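Local coordinates for cytochrome c552 (Thermochromatium tepidum, PDB 5ZE8), which probably carries electrons at low potential through five c-type hemes in a thermophilic purple sulfur photosynthetic bacterium, at residues A[321-326]-A[384-389]; A[349-354]-A[406-411]. All blocks are in the same frame, centred on the assembly; numbering follows the deposited sequence. Where two conformers were deposited one is given.

Interaction 1: A[321-326]-A[384-389]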
loop_
_atom_site.group_PDB
_atom_site.type_symbol
_atom_site.label_atom_id
_atom_site.label_comp_id
_atom_site.label_asym_id
_atom_site.label_seq_id
_atom_site.Cartn_x
_atom_site.Cartn_y
_atom_site.Cartn_z
ATOM N N LEU A 321 10.882 7.576 -4.917
ATOM C CA LEU A 321 10.666 8.854 -5.616
ATOM C C LEU A 321 11.966 9.420 -6.081
ATOM O O LEU A 321 13.067 9.095 -5.554
ATOM C CB LEU A 321 10.107 9.904 -4.678
ATOM C CG LEU A 321 9.255 9.526 -3.486
ATOM C CD1 LEU A 321 8.934 10.706 -2.572
ATOM C CD2 LEU A 321 8.006 8.853 -3.990
ATOM N N TYR A 322 11.867 10.335 -7.039
ATOM C CA TYR A 322 13.054 11.114 -7.377
ATOM C C TYR A 322 12.648 12.484 -7.833
ATOM O O TYR A 322 11.572 12.612 -8.371
ATOM C CB TYR A 322 13.925 10.433 -8.412
ATOM C CG TYR A 322 13.389 10.119 -9.774
ATOM C CD1 TYR A 322 13.333 11.082 -10.765
ATOM C CD2 TYR A 322 12.891 8.862 -10.116
ATOM C CE1 TYR A 322 12.845 10.784 -12.032
ATOM C CE2 TYR A 322 12.453 8.536 -11.390
ATOM C CZ TYR A 322 12.387 9.531 -12.343
ATOM O OH TYR A 322 11.907 9.238 -13.592
ATOM N N LEU A 323 13.558 13.460 -7.584
ATOM C CA LEU A 323 13.386 14.848 -7.934
ATOM C C LEU A 323 14.194 15.125 -9.197
ATOM O O LEU A 323 15.337 14.801 -9.247
ATOM C CB LEU A 323 13.885 15.748 -6.836
ATOM C CG LEU A 323 14.132 17.200 -7.238
ATOM C CD1 LEU A 323 12.765 17.897 -7.525
ATOM C CD2 LEU A 323 14.814 17.890 -6.134
ATOM N N LYS A 324 13.574 15.717 -10.202
ATOM C CA LYS A 324 14.290 16.316 -11.334
ATOM C C LYS A 324 14.131 17.830 -11.263
ATOM O O LYS A 324 13.037 18.307 -11.280
ATOM C CB LYS A 324 13.723 15.827 -12.614
ATOM C CG LYS A 324 13.905 14.366 -12.838
ATOM C CD LYS A 324 15.347 14.002 -13.242
ATOM C CE LYS A 324 15.726 14.394 -14.668
ATOM N NZ LYS A 324 14.884 13.772 -15.684
ATOM N N LEU A 325 15.233 18.534 -11.256
ATOM C CA LEU A 325 15.267 19.973 -11.237
ATOM C C LEU A 325 16.083 20.423 -12.444
ATOM O O LEU A 325 17.223 20.008 -12.638
ATOM C CB LEU A 325 15.887 20.567 -9.977
ATOM C CG LEU A 325 15.879 22.064 -9.693
ATOM C CD1 LEU A 325 14.404 22.468 -9.526
ATOM C CD2 LEU A 325 16.693 22.403 -8.452
ATOM N N THR A 326 15.466 21.287 -13.239
ATOM C CA THR A 326 16.034 21.583 -14.575
ATOM C C THR A 326 15.914 23.088 -14.799
ATOM O O THR A 326 14.915 23.658 -14.533
ATOM C CB THR A 326 15.323 20.823 -15.689
ATOM O OG1 THR A 326 15.227 19.399 -15.428
ATOM C CG2 THR A 326 16.019 20.990 -17.054
ATOM N N ARG A 384 11.623 18.130 3.965
ATOM C CA ARG A 384 13.004 18.090 3.461
ATOM C C ARG A 384 13.243 19.264 2.524
ATOM O O ARG A 384 12.431 19.557 1.654
ATOM C CB ARG A 384 13.202 16.790 2.685
ATOM C CG ARG A 384 14.573 16.481 2.070
ATOM C CD ARG A 384 15.476 15.627 2.830
ATOM N NE ARG A 384 14.880 14.415 3.369
ATOM C CZ ARG A 384 14.957 13.180 2.871
ATOM N NH1 ARG A 384 15.643 12.862 1.741
ATOM N NH2 ARG A 384 14.306 12.230 3.565
ATOM N N GLU A 385 14.338 19.958 2.767
ATOM C CA GLU A 385 14.825 21.066 1.995
ATOM C C GLU A 385 16.040 20.598 1.215
ATOM O O GLU A 385 16.961 20.036 1.774
ATOM C CB GLU A 385 15.272 22.182 2.953
ATOM C CG GLU A 385 15.920 23.422 2.368
ATOM C CD GLU A 385 16.521 24.323 3.506
ATOM O OE1 GLU A 385 16.147 24.151 4.697
ATOM O OE2 GLU A 385 17.352 25.224 3.212
ATOM N N LEU A 386 16.026 20.794 -0.099
ATOM C CA LEU A 386 17.211 20.552 -0.914
ATOM C C LEU A 386 17.605 21.818 -1.638
ATOM O O LEU A 386 16.780 22.404 -2.348
ATOM C CB LEU A 386 16.979 19.434 -1.939
ATOM C CG LEU A 386 16.629 18.038 -1.411
ATOM C CD1 LEU A 386 16.579 17.057 -2.574
ATOM C CD2 LEU A 386 17.609 17.544 -0.352
ATOM N N ASN A 387 18.887 22.167 -1.503
ATOM C CA ASN A 387 19.481 23.369 -2.064
ATOM C C ASN A 387 20.334 23.087 -3.252
ATOM O O ASN A 387 21.193 22.189 -3.254
ATOM C CB ASN A 387 20.300 24.086 -1.008
ATOM C CG ASN A 387 19.472 24.425 0.208
ATOM O OD1 ASN A 387 18.639 25.325 0.158
ATOM N ND2 ASN A 387 19.672 23.676 1.311
ATOM N N TYR A 388 20.095 23.876 -4.292
ATOM C CA TYR A 388 20.949 23.797 -5.445
ATOM C C TYR A 388 21.506 25.149 -5.863
ATOM O O TYR A 388 20.875 26.171 -5.624
ATOM C CB TYR A 388 20.141 23.204 -6.580
ATOM C CG TYR A 388 19.818 21.750 -6.361
ATOM C CD1 TYR A 388 20.669 20.749 -6.779
ATOM C CD2 TYR A 388 18.616 21.364 -5.773
ATOM C CE1 TYR A 388 20.291 19.377 -6.634
ATOM C CE2 TYR A 388 18.289 20.047 -5.586
ATOM C CZ TYR A 388 19.113 19.049 -5.990
ATOM O OH TYR A 388 18.798 17.681 -5.778
ATOM N N GLU A 389 22.692 25.133 -6.472
ATOM C CA GLU A 389 23.318 26.346 -7.016
ATOM C C GLU A 389 23.439 26.197 -8.533
ATOM O O GLU A 389 24.166 25.358 -9.049
ATOM C CB GLU A 389 24.648 26.554 -6.334
ATOM C CG GLU A 389 24.533 26.790 -4.821
ATOM C CD GLU A 389 24.365 28.241 -4.410
ATOM O OE1 GLU A 389 24.643 28.545 -3.232
ATOM O OE2 GLU A 389 24.007 29.110 -5.245
#

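Interaction 2: A[349-354]-A[406-411]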
loop_
_atom_site.group_PDB
_atom_site.type_symbol
_atom_site.label_atom_id
_atom_site.label_comp_id
_atom_site.label_asym_id
_atom_site.label_seq_id
_atom_site.Cartn_x
_atom_site.Cartn_y
_atom_site.Cartn_z
ATOM N N ARG A 349 20.905 12.631 -3.237
ATOM C CA ARG A 349 20.069 13.358 -2.329
ATOM C C ARG A 349 18.697 13.554 -2.942
ATOM O O ARG A 349 17.778 13.808 -2.138
ATOM C CB ARG A 349 20.668 14.723 -1.944
ATOM C CG ARG A 349 21.964 14.552 -1.156
ATOM C CD ARG A 349 23.030 15.661 -1.332
ATOM N NE ARG A 349 24.400 15.077 -1.261
ATOM C CZ ARG A 349 25.550 15.733 -1.038
ATOM N NH1 ARG A 349 25.598 17.062 -0.858
ATOM N NH2 ARG A 349 26.682 15.029 -1.004
ATOM N N ALA A 350 18.570 13.447 -4.256
ATOM C CA ALA A 350 17.305 13.595 -4.932
ATOM C C ALA A 350 16.616 12.223 -5.222
ATOM O O ALA A 350 15.683 12.179 -6.004
ATOM C CB ALA A 350 17.490 14.428 -6.221
ATOM N N TYR A 351 17.125 11.106 -4.627
ATOM C CA TYR A 351 16.535 9.789 -4.749
ATOM C C TYR A 351 16.066 9.379 -3.348
ATOM O O TYR A 351 16.840 9.374 -2.397
ATOM C CB TYR A 351 17.549 8.824 -5.312
ATOM C CG TYR A 351 17.013 7.452 -5.571
ATOM C CD1 TYR A 351 15.867 7.232 -6.321
ATOM C CD2 TYR A 351 17.677 6.335 -5.046
ATOM C CE1 TYR A 351 15.413 5.968 -6.576
ATOM C CE2 TYR A 351 17.200 5.076 -5.324
ATOM C CZ TYR A 351 16.036 4.901 -6.065
ATOM O OH TYR A 351 15.553 3.611 -6.321
ATOM N N PHE A 352 14.770 9.111 -3.229
ATOM C CA PHE A 352 14.113 8.887 -1.963
ATOM C C PHE A 352 13.657 7.434 -1.981
ATOM O O PHE A 352 12.675 7.022 -2.643
ATOM C CB PHE A 352 12.878 9.792 -1.883
ATOM C CG PHE A 352 13.187 11.264 -1.970
ATOM C CD1 PHE A 352 13.328 11.867 -3.192
ATOM C CD2 PHE A 352 13.383 12.003 -0.841
ATOM C CE1 PHE A 352 13.612 13.226 -3.306
ATOM C CE2 PHE A 352 13.677 13.384 -0.939
ATOM C CZ PHE A 352 13.785 13.953 -2.150
ATOM N N ALA A 353 14.408 6.621 -1.294
ATOM C CA ALA A 353 14.297 5.136 -1.437
ATOM C C ALA A 353 14.920 4.424 -0.231
ATOM O O ALA A 353 15.700 5.000 0.526
ATOM C CB ALA A 353 14.973 4.641 -2.682
ATOM N N TYR A 354 14.558 3.175 -0.100
ATOM C CA TYR A 354 15.092 2.236 0.897
ATOM C C TYR A 354 15.917 1.196 0.170
ATOM O O TYR A 354 15.565 0.762 -0.927
ATOM C CB TYR A 354 13.920 1.587 1.605
ATOM C CG TYR A 354 14.300 0.566 2.677
ATOM C CD1 TYR A 354 15.132 0.900 3.726
ATOM C CD2 TYR A 354 13.756 -0.736 2.652
ATOM C CE1 TYR A 354 15.456 -0.066 4.701
ATOM C CE2 TYR A 354 14.071 -1.672 3.597
ATOM C CZ TYR A 354 14.904 -1.348 4.606
ATOM O OH TYR A 354 15.220 -2.303 5.570
ATOM N N LEU A 406 6.477 2.685 -8.593
ATOM C CA LEU A 406 6.162 1.418 -7.920
ATOM C C LEU A 406 7.347 0.487 -7.689
ATOM O O LEU A 406 7.353 -0.270 -6.734
ATOM C CB LEU A 406 5.097 0.666 -8.715
ATOM C CG LEU A 406 3.703 1.329 -8.692
ATOM C CD1 LEU A 406 2.807 0.554 -9.698
ATOM C CD2 LEU A 406 3.009 1.304 -7.350
ATOM N N LEU A 407 8.347 0.555 -8.580
ATOM C CA LEU A 407 9.493 -0.345 -8.558
ATOM C C LEU A 407 10.800 0.363 -8.742
ATOM O O LEU A 407 10.855 1.376 -9.388
ATOM C CB LEU A 407 9.351 -1.378 -9.673
ATOM C CG LEU A 407 8.142 -2.307 -9.635
ATOM C CD1 LEU A 407 8.041 -3.097 -10.959
ATOM C CD2 LEU A 407 8.295 -3.219 -8.448
ATOM N N TRP A 408 11.864 -0.181 -8.193
ATOM C CA TRP A 408 13.196 0.323 -8.431
ATOM C C TRP A 408 13.544 0.317 -9.898
ATOM O O TRP A 408 13.109 -0.545 -10.625
ATOM C CB TRP A 408 14.238 -0.595 -7.760
ATOM C CG TRP A 408 14.301 -0.585 -6.237
ATOM C CD1 TRP A 408 14.119 0.465 -5.423
ATOM C CD2 TRP A 408 14.547 -1.718 -5.389
ATOM N NE1 TRP A 408 14.233 0.098 -4.087
ATOM C CE2 TRP A 408 14.541 -1.239 -4.043
ATOM C CE3 TRP A 408 14.790 -3.091 -5.648
ATOM C CZ2 TRP A 408 14.703 -2.049 -2.962
ATOM C CZ3 TRP A 408 14.954 -3.901 -4.548
ATOM C CH2 TRP A 408 14.859 -3.381 -3.222
ATOM N N PRO A 409 14.464 1.217 -10.293
ATOM C CA PRO A 409 14.827 1.297 -11.730
ATOM C C PRO A 409 15.446 0.004 -12.258
ATOM O O PRO A 409 15.135 -0.368 -13.366
ATOM C CB PRO A 409 15.771 2.483 -11.774
ATOM C CG PRO A 409 16.208 2.746 -10.406
ATOM C CD PRO A 409 15.088 2.273 -9.496
ATOM N N SER A 410 16.239 -0.684 -11.439
ATOM C CA SER A 410 16.799 -1.998 -11.749
ATOM C C SER A 410 15.694 -2.963 -12.157
ATOM O O SER A 410 15.829 -3.719 -13.119
ATOM C CB SER A 410 17.631 -2.606 -10.612
ATOM O OG SER A 410 16.888 -2.831 -9.386
ATOM N N LEU A 411 14.599 -2.929 -11.435
ATOM C CA LEU A 411 13.514 -3.855 -11.730
ATOM C C LEU A 411 12.719 -3.471 -12.960
ATOM O O LEU A 411 12.277 -4.355 -13.755
ATOM C CB LEU A 411 12.545 -3.952 -10.527
ATOM C CG LEU A 411 13.122 -4.580 -9.260
ATOM C CD1 LEU A 411 12.189 -4.363 -8.107
ATOM C CD2 LEU A 411 13.406 -6.066 -9.404
HETATM O O HOH W 1 12.949 1.968 -2.111
#

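Interaction 1: A[321-326]-A[384-389]
Leu325 and Tyr388 form the tight end of a face-to-face packing between two antiparallel sheets, a beta-sandwich arrangement. Strand 320-328 belongs to one sheet and strand 383-391 to the other. Their short segments run in nearly the same direction, crossing at -28° with axes 10.2 Å apart, a spacing filled by side chains rather than backbone bonds. Leu323 and Leu325 point across from one sheet, Leu386 and Tyr388 from the other.

Packing is closest where CD2 of Leu325 lies 3.5 Å from CD2 of Tyr388. This Leu325 CD2 methyl approaches the ring obliquely, near the root of the side chain, being also 4.0 Å from Tyr388 CB. With CG turned away from its carbonyl carbon (chi1 -69°), the tyrosine leans back along its strand, and the ring spans both leucines: its far end brings Tyr388 OH to 4.0 Å from Leu323 CD2. That hydroxyl is not left in an apolar setting, because it is hydrogen-bonded to Asp347 OD2. Within its own sheet, Leu325 also packs on Trp336 and Val398 of two adjoining strands.

Toward Leu386 the fit is looser. The one methyl pair here, Leu323 CD2 and Leu386 CD1, stands at 4.1 Å, and because Leu386 was modelled in two conformers this touch is the less certain part of the contact. The alternation of the strand sends Glu385, Asn387 and Glu389 to the opposite, solvent-exposed face of the three-stranded sheet. Their side chains are exposed, Glu385 lying against Trp303 of the adjoining strand 297-306, and the amide of Asn387 reaches back along its own strand in a weak hydrogen bond, Asn387 ND2 lying 3.4 Å from Glu385 OE2.

Interaction 2: A[349-354]-A[406-411]
The indole of Trp408 presents its edge, near the ring plane, to the carbonyl oxygen of Tyr354, while the Tyr351 hydroxyl comes to it obliquely, OH lying 3.6 Å from Trp408 CD1. The Tyr351 ring carries the Ala353 methyl of its own strand on one face, offset toward the rim. The side chains of Tyr351 and Trp408 cross at about a right angle. With CG anti to the backbone N (chi1 -176°), Tyr351 extends toward the other segment and sets OH 3.5 Å from Pro409 CD, at the first turn of helix 409-414.

A single water is shared beside the indole: it accepts from Trp408 NE1 at 3.0 Å and from the backbone Tyr354 N at 2.8 Å. A leucine in place of Trp408 would remove the indole N-H, and the water would probably lose one of its two donors while a gap opened beside the Tyr351 hydroxyl. Farther out, Tyr354 OH is hydrogen-bonded to Pro239 O.

The Trp408 side chain is about 10 Å from a bound heme c. A water thus joins the backbone of strand 351-357 to the side chain of the N-cap residue of helix 409-414, where the beta-rich part of the chain meets its heme-bearing part.

From the N terminus, the chain passes 321-326, then 349-354, before 384-389 returns to the first of these and closes a loop of 57 intervening residues. Segment 406-411 then meets 349-354 across 51 residues, so the two loops cross rather than nest. They share the six-stranded sheet, in which strands 320-328 and 351-357 are antiparallel neighbours: Leu321 O is 2.9 Å from Phe352 N, a probable hydrogen bond. From that common sheet, interaction 1 reaches the three-stranded sheet, and interaction 2 reaches helix 409-414, which follows strand 397-405. Arg384 also packs on Phe352, linking the contacts directly.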